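Local coordinates for protein CurF (Lyngbya majuscula, PDB 5DP2) that binds NADP and, as an unusual enoyl-acyl carrier protein reductase domain of a polyketide synthase, probably forms the cyclopropane ring of curacin A, at residues A[185-191]-A[203-209]; A[194-198]-A[331-335]. One frame throughout, in Å; residues are numbered along the deposited sequence. Where two conformers were deposited one is given.

Interaction 1: residues A[185-191]-A[203-209]; sequences EVFATTS and IKHVMNS. With NAP (NADP nicotinamide-adenine-dinucleotide phosphate), chain B.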
loop_
_atom_site.group_PDB
_atom_site.type_symbol
_atom_site.label_atom_id
_atom_site.label_comp_id
_atom_site.label_asym_id
_atom_site.label_seq_id
_atom_site.Cartn_x
_atom_site.Cartn_y
_atom_site.Cartn_z
ATOM N N GLU A 185 -6.299 -17.602 11.436
ATOM C CA GLU A 185 -7.396 -17.034 12.228
ATOM C C GLU A 185 -7.131 -15.532 12.440
ATOM O O GLU A 185 -6.184 -15.163 13.137
ATOM C CB GLU A 185 -7.532 -17.728 13.564
ATOM C CG GLU A 185 -8.758 -17.236 14.296
ATOM C CD GLU A 185 -8.993 -17.867 15.652
ATOM O OE1 GLU A 185 -8.059 -18.507 16.196
ATOM O OE2 GLU A 185 -10.102 -17.673 16.186
ATOM N N VAL A 186 -7.954 -14.695 11.817
ATOM C CA VAL A 186 -7.765 -13.253 11.866
ATOM C C VAL A 186 -8.426 -12.648 13.116
ATOM O O VAL A 186 -9.608 -12.876 13.385
ATOM C CB VAL A 186 -8.333 -12.574 10.595
ATOM C CG1 VAL A 186 -8.378 -11.061 10.738
ATOM C CG2 VAL A 186 -7.498 -12.965 9.390
ATOM N N PHE A 187 -7.650 -11.823 13.802
ATOM C CA PHE A 187 -8.121 -10.916 14.835
ATOM C C PHE A 187 -7.891 -9.519 14.258
ATOM O O PHE A 187 -6.790 -9.218 13.828
ATOM C CB PHE A 187 -7.311 -11.097 16.119
ATOM C CG PHE A 187 -7.485 -12.433 16.796
ATOM C CD1 PHE A 187 -6.978 -13.605 16.249
ATOM C CD2 PHE A 187 -8.135 -12.525 18.003
ATOM C CE1 PHE A 187 -7.138 -14.817 16.861
ATOM C CE2 PHE A 187 -8.298 -13.743 18.626
ATOM C CZ PHE A 187 -7.797 -14.897 18.056
ATOM N N ALA A 188 -8.910 -8.703 14.162
ATOM C CA ALA A 188 -8.788 -7.393 13.504
ATOM C C ALA A 188 -9.056 -6.278 14.475
ATOM O O ALA A 188 -9.861 -6.412 15.402
ATOM C CB ALA A 188 -9.781 -7.317 12.353
ATOM N N THR A 189 -8.398 -5.143 14.234
ATOM C CA THR A 189 -8.767 -3.899 14.928
ATOM C C THR A 189 -9.129 -2.833 13.907
ATOM O O THR A 189 -8.575 -2.765 12.804
ATOM C CB THR A 189 -7.685 -3.376 15.882
ATOM O OG1 THR A 189 -6.617 -2.805 15.113
ATOM C CG2 THR A 189 -7.196 -4.460 16.824
ATOM N N THR A 190 -10.076 -1.977 14.289
ATOM C CA THR A 190 -10.479 -0.837 13.474
ATOM C C THR A 190 -11.206 0.150 14.403
ATOM O O THR A 190 -11.485 -0.132 15.568
ATOM C CB THR A 190 -11.371 -1.283 12.285
ATOM O OG1 THR A 190 -11.616 -0.183 11.438
ATOM C CG2 THR A 190 -12.707 -1.833 12.741
ATOM N N SER A 191 -11.520 1.318 13.865
ATOM C CA SER A 191 -12.184 2.338 14.672
ATOM C C SER A 191 -13.621 1.895 14.989
ATOM O O SER A 191 -14.237 1.131 14.223
ATOM C CB SER A 191 -12.180 3.652 13.923
ATOM O OG SER A 191 -10.858 4.128 13.718
ATOM N N ILE A 203 -15.311 -11.301 9.517
ATOM C CA ILE A 203 -14.317 -11.449 10.565
ATOM C C ILE A 203 -15.024 -11.628 11.911
ATOM O O ILE A 203 -15.846 -10.810 12.307
ATOM C CB ILE A 203 -13.347 -10.234 10.608
ATOM C CG1 ILE A 203 -12.782 -9.911 9.205
ATOM C CG2 ILE A 203 -12.223 -10.478 11.599
ATOM C CD1 ILE A 203 -11.955 -8.635 9.155
ATOM N N LYS A 204 -14.699 -12.706 12.602
ATOM C CA LYS A 204 -15.310 -13.041 13.883
ATOM C C LYS A 204 -14.869 -12.068 14.999
ATOM O O LYS A 204 -15.696 -11.513 15.741
ATOM C CB LYS A 204 -14.924 -14.495 14.220
ATOM C CG LYS A 204 -15.542 -15.094 15.476
ATOM C CD LYS A 204 -15.284 -16.606 15.582
ATOM C CE LYS A 204 -13.958 -16.917 16.240
ATOM N NZ LYS A 204 -13.545 -18.350 16.146
ATOM N N HIS A 205 -13.555 -11.904 15.156
ATOM C CA HIS A 205 -13.002 -11.114 16.256
ATOM C C HIS A 205 -12.549 -9.740 15.750
ATOM O O HIS A 205 -11.547 -9.638 15.052
ATOM C CB HIS A 205 -11.805 -11.822 16.899
ATOM C CG HIS A 205 -12.141 -13.116 17.571
ATOM N ND1 HIS A 205 -13.168 -13.256 18.482
ATOM C CD2 HIS A 205 -11.536 -14.324 17.509
ATOM C CE1 HIS A 205 -13.190 -14.495 18.939
ATOM N NE2 HIS A 205 -12.202 -15.159 18.370
ATOM N N VAL A 206 -13.302 -8.703 16.098
ATOM C CA VAL A 206 -13.031 -7.338 15.664
ATOM C C VAL A 206 -13.104 -6.444 16.907
ATOM O O VAL A 206 -14.083 -6.474 17.648
ATOM C CB VAL A 206 -14.016 -6.841 14.594
ATOM C CG1 VAL A 206 -13.561 -5.472 14.088
ATOM C CG2 VAL A 206 -14.153 -7.816 13.431
ATOM N N MET A 207 -12.036 -5.675 17.135
ATOM C CA MET A 207 -11.833 -4.875 18.345
ATOM C C MET A 207 -11.515 -3.440 17.960
ATOM O O MET A 207 -11.102 -3.162 16.836
ATOM C CB MET A 207 -10.641 -5.455 19.169
ATOM C CG MET A 207 -10.900 -6.847 19.697
ATOM S SD MET A 207 -9.405 -7.721 20.140
ATOM C CE MET A 207 -8.893 -8.176 18.495
ATOM N N ASN A 208 -11.647 -2.541 18.921
ATOM C CA ASN A 208 -11.308 -1.141 18.729
ATOM C C ASN A 208 -9.805 -0.940 18.684
ATOM O O ASN A 208 -9.074 -1.340 19.603
ATOM C CB ASN A 208 -11.901 -0.360 19.925
ATOM C CG ASN A 208 -11.670 1.137 19.859
ATOM O OD1 ASN A 208 -11.303 1.681 18.836
ATOM N ND2 ASN A 208 -11.916 1.817 20.977
ATOM N N SER A 209 -9.344 -0.289 17.616
ATOM C CA SER A 209 -7.949 0.041 17.439
ATOM C C SER A 209 -7.505 1.362 18.069
ATOM O O SER A 209 -6.310 1.645 18.109
ATOM C CB SER A 209 -7.670 0.209 15.964
ATOM O OG SER A 209 -8.490 1.274 15.490
HETATM P PA NAP B . -4.848 3.068 5.230
HETATM O O1A NAP B . -5.929 2.948 4.212
HETATM O O2A NAP B . -4.540 1.907 6.103
HETATM O O5B NAP B . -5.175 4.364 6.105
HETATM C C5B NAP B . -4.537 4.587 7.369
HETATM C C4B NAP B . -5.093 3.712 8.472
HETATM O O4B NAP B . -4.539 4.138 9.695
HETATM C C3B NAP B . -6.588 3.756 8.601
HETATM O O3B NAP B . -7.098 2.454 8.305
HETATM C C2B NAP B . -6.861 4.160 10.062
HETATM O O2B NAP B . -7.791 3.406 10.787
HETATM C C1B NAP B . -5.520 3.934 10.732
HETATM N N9A NAP B . -5.195 4.896 11.777
HETATM C C8A NAP B . -4.610 6.132 11.610
HETATM N N7A NAP B . -4.451 6.748 12.805
HETATM C C5A NAP B . -4.922 5.901 13.731
HETATM C C6A NAP B . -5.041 5.930 15.153
HETATM N N6A NAP B . -4.614 7.007 15.841
HETATM N N1A NAP B . -5.569 4.878 15.766
HETATM C C2A NAP B . -5.982 3.827 15.050
HETATM N N3A NAP B . -5.921 3.682 13.723
HETATM C C4A NAP B . -5.413 4.719 13.077
HETATM O O3 NAP B . -3.481 3.529 4.515
HETATM P PN NAP B . -2.437 2.668 3.660
HETATM O O1N NAP B . -1.981 3.521 2.540
HETATM O O2N NAP B . -2.995 1.309 3.354
HETATM O O5D NAP B . -1.245 2.555 4.669
HETATM C C5D NAP B . -1.426 1.783 5.879
HETATM C C4D NAP B . -0.301 2.126 6.888
HETATM O O4D NAP B . 0.843 1.404 6.515
HETATM C C3D NAP B . 0.129 3.598 6.894
HETATM O O3D NAP B . 0.627 3.905 8.203
HETATM C C2D NAP B . 1.215 3.639 5.850
HETATM O O2D NAP B . 2.109 4.729 6.094
HETATM C C1D NAP B . 1.864 2.292 6.028
HETATM N N1N NAP B . 2.437 1.578 4.867
HETATM C C2N NAP B . 3.719 1.152 4.912
HETATM C C3N NAP B . 4.312 0.461 3.859
HETATM C C7N NAP B . 5.729 0.011 3.964
HETATM O O7N NAP B . 6.218 -0.395 2.932
HETATM N N7N NAP B . 6.357 0.072 5.169
HETATM C C4N NAP B . 3.555 0.197 2.713
HETATM C C5N NAP B . 2.240 0.642 2.690
HETATM C C6N NAP B . 1.688 1.331 3.777
HETATM P P2B NAP B . -9.376 3.513 10.609
HETATM O O1X NAP B . -9.696 2.947 9.231
HETATM O O2X NAP B . -9.888 2.662 11.736
HETATM O O3X NAP B . -9.734 4.975 10.721
HETATM O O HOH W 1 -11.635 -17.716 18.989
HETATM O O HOH W 2 -11.510 -20.056 16.799
HETATM O O HOH W 3 -11.980 -13.846 13.523
HETATM O O HOH W 4 -11.909 -14.171 11.983
#

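Interaction 2: residues A[194-198]-A[331-335]; sequences KISVL and SKHIG. With NAP (NADP nicotinamide-adenine-dinucleotide phosphate), chain B.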
loop_
_atom_site.group_PDB
_atom_site.type_symbol
_atom_site.label_atom_id
_atom_site.label_comp_id
_atom_site.label_asym_id
_atom_site.label_seq_id
_atom_site.Cartn_x
_atom_site.Cartn_y
_atom_site.Cartn_z
ATOM N N LYS A 194 -16.380 1.460 12.323
ATOM C CA LYS A 194 -16.081 0.513 11.252
ATOM C C LYS A 194 -16.130 -0.936 11.700
ATOM O O LYS A 194 -16.055 -1.835 10.854
ATOM C CB LYS A 194 -14.715 0.832 10.619
ATOM C CG LYS A 194 -14.613 2.247 10.078
ATOM C CD LYS A 194 -13.287 2.504 9.369
ATOM C CE LYS A 194 -13.111 3.967 9.010
ATOM N NZ LYS A 194 -11.895 4.193 8.175
ATOM N N ILE A 195 -16.281 -1.185 13.004
ATOM C CA ILE A 195 -16.284 -2.567 13.504
ATOM C C ILE A 195 -17.375 -3.395 12.848
ATOM O O ILE A 195 -17.128 -4.517 12.399
ATOM C CB ILE A 195 -16.391 -2.578 15.050
ATOM C CG1 ILE A 195 -15.068 -2.062 15.651
ATOM C CG2 ILE A 195 -16.739 -3.979 15.556
ATOM C CD1 ILE A 195 -15.064 -1.906 17.163
ATOM N N SER A 196 -18.594 -2.860 12.787
ATOM C CA SER A 196 -19.708 -3.588 12.217
ATOM C C SER A 196 -19.453 -3.946 10.761
ATOM O O SER A 196 -19.892 -5.015 10.286
ATOM C CB SER A 196 -20.988 -2.728 12.325
ATOM O OG SER A 196 -20.860 -1.504 11.590
ATOM N N VAL A 197 -18.782 -3.054 10.044
ATOM C CA VAL A 197 -18.481 -3.276 8.645
ATOM C C VAL A 197 -17.556 -4.498 8.494
ATOM O O VAL A 197 -17.772 -5.367 7.644
ATOM C CB VAL A 197 -17.853 -2.006 7.998
ATOM C CG1 VAL A 197 -17.487 -2.265 6.543
ATOM C CG2 VAL A 197 -18.791 -0.810 8.114
ATOM N N LEU A 198 -16.530 -4.585 9.338
ATOM C CA LEU A 198 -15.594 -5.700 9.264
ATOM C C LEU A 198 -16.260 -7.023 9.720
ATOM O O LEU A 198 -15.989 -8.097 9.166
ATOM C CB LEU A 198 -14.348 -5.441 10.075
ATOM C CG LEU A 198 -13.292 -4.652 9.296
ATOM C CD1 LEU A 198 -13.710 -3.447 8.481
ATOM C CD2 LEU A 198 -12.117 -4.376 10.161
ATOM N N SER A 331 -9.976 9.528 7.223
ATOM C CA SER A 331 -10.206 8.119 7.404
ATOM C C SER A 331 -11.654 7.737 7.259
ATOM O O SER A 331 -12.225 7.054 8.115
ATOM C CB SER A 331 -9.659 7.653 8.730
ATOM O OG SER A 331 -9.285 6.314 8.573
ATOM N N LYS A 332 -12.259 8.210 6.178
ATOM C CA LYS A 332 -13.667 8.000 5.894
ATOM C C LYS A 332 -13.957 6.709 5.157
ATOM O O LYS A 332 -15.102 6.457 4.784
ATOM C CB LYS A 332 -14.205 9.188 5.072
ATOM C CG LYS A 332 -14.133 10.512 5.778
ATOM C CD LYS A 332 -14.690 11.607 4.885
ATOM C CE LYS A 332 -14.886 12.908 5.603
ATOM N NZ LYS A 332 -15.623 13.882 4.749
ATOM N N HIS A 333 -12.922 5.906 4.955
ATOM C CA HIS A 333 -12.942 4.831 3.962
ATOM C C HIS A 333 -12.905 3.421 4.547
ATOM O O HIS A 333 -12.549 3.172 5.682
ATOM C CB HIS A 333 -11.707 5.005 3.073
ATOM C CG HIS A 333 -10.436 4.799 3.810
ATOM N ND1 HIS A 333 -10.144 5.458 4.995
ATOM C CD2 HIS A 333 -9.409 3.951 3.566
ATOM C CE1 HIS A 333 -8.982 5.006 5.434
ATOM N NE2 HIS A 333 -8.510 4.102 4.583
ATOM N N ILE A 334 -13.255 2.478 3.666
ATOM C CA ILE A 334 -12.897 1.069 3.796
ATOM C C ILE A 334 -12.164 0.704 2.500
ATOM O O ILE A 334 -12.730 0.889 1.409
ATOM C CB ILE A 334 -14.128 0.152 3.936
ATOM C CG1 ILE A 334 -15.028 0.577 5.095
ATOM C CG2 ILE A 334 -13.695 -1.311 4.002
ATOM C CD1 ILE A 334 -14.450 0.263 6.437
ATOM N N GLY A 335 -10.941 0.200 2.595
ATOM C CA GLY A 335 -10.226 -0.214 1.376
ATOM C C GLY A 335 -9.420 0.914 0.764
ATOM O O GLY A 335 -8.548 1.500 1.440
HETATM P PA NAP B . -4.848 3.068 5.230
HETATM O O1A NAP B . -5.929 2.948 4.212
HETATM O O2A NAP B . -4.540 1.907 6.103
HETATM O O5B NAP B . -5.175 4.364 6.105
HETATM C C5B NAP B . -4.537 4.587 7.369
HETATM C C4B NAP B . -5.093 3.712 8.472
HETATM O O4B NAP B . -4.539 4.138 9.695
HETATM C C3B NAP B . -6.588 3.756 8.601
HETATM O O3B NAP B . -7.098 2.454 8.305
HETATM C C2B NAP B . -6.861 4.160 10.062
HETATM O O2B NAP B . -7.791 3.406 10.787
HETATM C C1B NAP B . -5.520 3.934 10.732
HETATM N N9A NAP B . -5.195 4.896 11.777
HETATM C C8A NAP B . -4.610 6.132 11.610
HETATM N N7A NAP B . -4.451 6.748 12.805
HETATM C C5A NAP B . -4.922 5.901 13.731
HETATM C C6A NAP B . -5.041 5.930 15.153
HETATM N N6A NAP B . -4.614 7.007 15.841
HETATM N N1A NAP B . -5.569 4.878 15.766
HETATM C C2A NAP B . -5.982 3.827 15.050
HETATM N N3A NAP B . -5.921 3.682 13.723
HETATM C C4A NAP B . -5.413 4.719 13.077
HETATM O O3 NAP B . -3.481 3.529 4.515
HETATM P PN NAP B . -2.437 2.668 3.660
HETATM O O1N NAP B . -1.981 3.521 2.540
HETATM O O2N NAP B . -2.995 1.309 3.354
HETATM O O5D NAP B . -1.245 2.555 4.669
HETATM C C5D NAP B . -1.426 1.783 5.879
HETATM C C4D NAP B . -0.301 2.126 6.888
HETATM O O4D NAP B . 0.843 1.404 6.515
HETATM C C3D NAP B . 0.129 3.598 6.894
HETATM O O3D NAP B . 0.627 3.905 8.203
HETATM C C2D NAP B . 1.215 3.639 5.850
HETATM O O2D NAP B . 2.109 4.729 6.094
HETATM C C1D NAP B . 1.864 2.292 6.028
HETATM N N1N NAP B . 2.437 1.578 4.867
HETATM C C2N NAP B . 3.719 1.152 4.912
HETATM C C3N NAP B . 4.312 0.461 3.859
HETATM C C7N NAP B . 5.729 0.011 3.964
HETATM O O7N NAP B . 6.218 -0.395 2.932
HETATM N N7N NAP B . 6.357 0.072 5.169
HETATM C C4N NAP B . 3.555 0.197 2.713
HETATM C C5N NAP B . 2.240 0.642 2.690
HETATM C C6N NAP B . 1.688 1.331 3.777
HETATM P P2B NAP B . -9.376 3.513 10.609
HETATM O O1X NAP B . -9.696 2.947 9.231
HETATM O O2X NAP B . -9.888 2.662 11.736
HETATM O O3X NAP B . -9.734 4.975 10.721
#

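Interaction 1: residues A[185-191]-A[203-209]
A188 and V206 face each other across two parallel strands, 185-190 and 205-208, which approach to 4.6 Å between axes; four backbone hydrogen bonds join the two segments, the straightest running from A188 N to H205 O (2.9 Å). With helix 195-200 between them the strands form a beta-alpha-beta unit of the Rossmann fold, 205-208 being the outermost strand of its parallel sheet. On the face carrying F187, H205 and M207, the imidazole lies beside the phenyl ring with planes 22° apart but slid, so that H205 CD2 sits over one phenyl face, 3.5 Å from F187 CE2. The M207 methyl CE comes instead to the edge of that ring, and helix 214-221 covers this side. On the other face the small A188 leaves room for I203, whose CG2, in the conformer given, also meets V186 CG1 at 4.0 Å. At the solvent end E185 has its CG anti to the backbone N (chi1 -174°), which carries OE2 across to the edge of the imidazole. A leucine in place of H205 would probably lose the flat partner of F187 and leave the water between H205 NE2 and E185 OE2 without one of its holders. Beyond the C-terminal end of strand 185-190 lies the 2'-phosphate of NADP: S191 donates to O2X of NADP through N (3.0 Å) and through OG at 2.6 Å.

Interaction 2: residues A[194-198]-A[331-335]
K194 sets out with CG anti to its carbonyl carbon (chi1 -57°) and then runs fully extended, carrying NZ across to the turn at 331-335, while S331 holds OG anti to the backbone N (chi1 -150°), at the 2'-phosphate. The ammonium group makes three hydrogen bonds: to H333 O at 2.8 Å, with NZ in the carbonyl plane, to S331 O at 2.9 Å, where NZ stands above the carbonyl plane, and to O1X of NADP at 2.7 Å. A lysine suits this place because its long chain can bring a positive charge to both the phosphate and two backbone carbonyls. S331 OG donates to a second phosphate oxygen, O3X of NADP, at 2.6 Å. The residue closes helix 321-329 with a Schellman motif, its positive phi being part of that ending. K194, at the start of helix 195-200 of the Rossmann fold, and the loop leading to strand 336-340 together line the 2'-phosphate pocket, of the kind that suits NADP rather than NAD. H333 reaches the diphosphate instead: its NE2 donates to O1A of NADP, on the adenosine-side phosphate, at 2.9 Å, with that oxygen at the ring edge. I334 adds an apolar side to the contact. Its CD1 lies 3.9 Å from K194 CD, so the methylenes of the lysine are packed as well as its charge, and V197 CG1 meets the same methyl at 4.0 Å.

The centres of interactions 1 and 2 lie 11 Å apart. Interaction 1 and helix 195-200 belong to the Rossmann half of the enzyme, whereas loop 331-335 leads into strand 336-340 of the mixed sheet, so interaction 2 joins the two halves at the cofactor. Along the chain they interlock: strand 185-190, helix 195-200 and strand 205-208 follow one another, and only much later, after helix 321-329, comes the loop. The helix packs on both strands, with T190 CG2 against L198 CD2 and V206 CG1 against I195 CG2. The two contacts converge on one phosphate, each holding different oxygens, so that residues far apart in sequence build a single binding site for NADP.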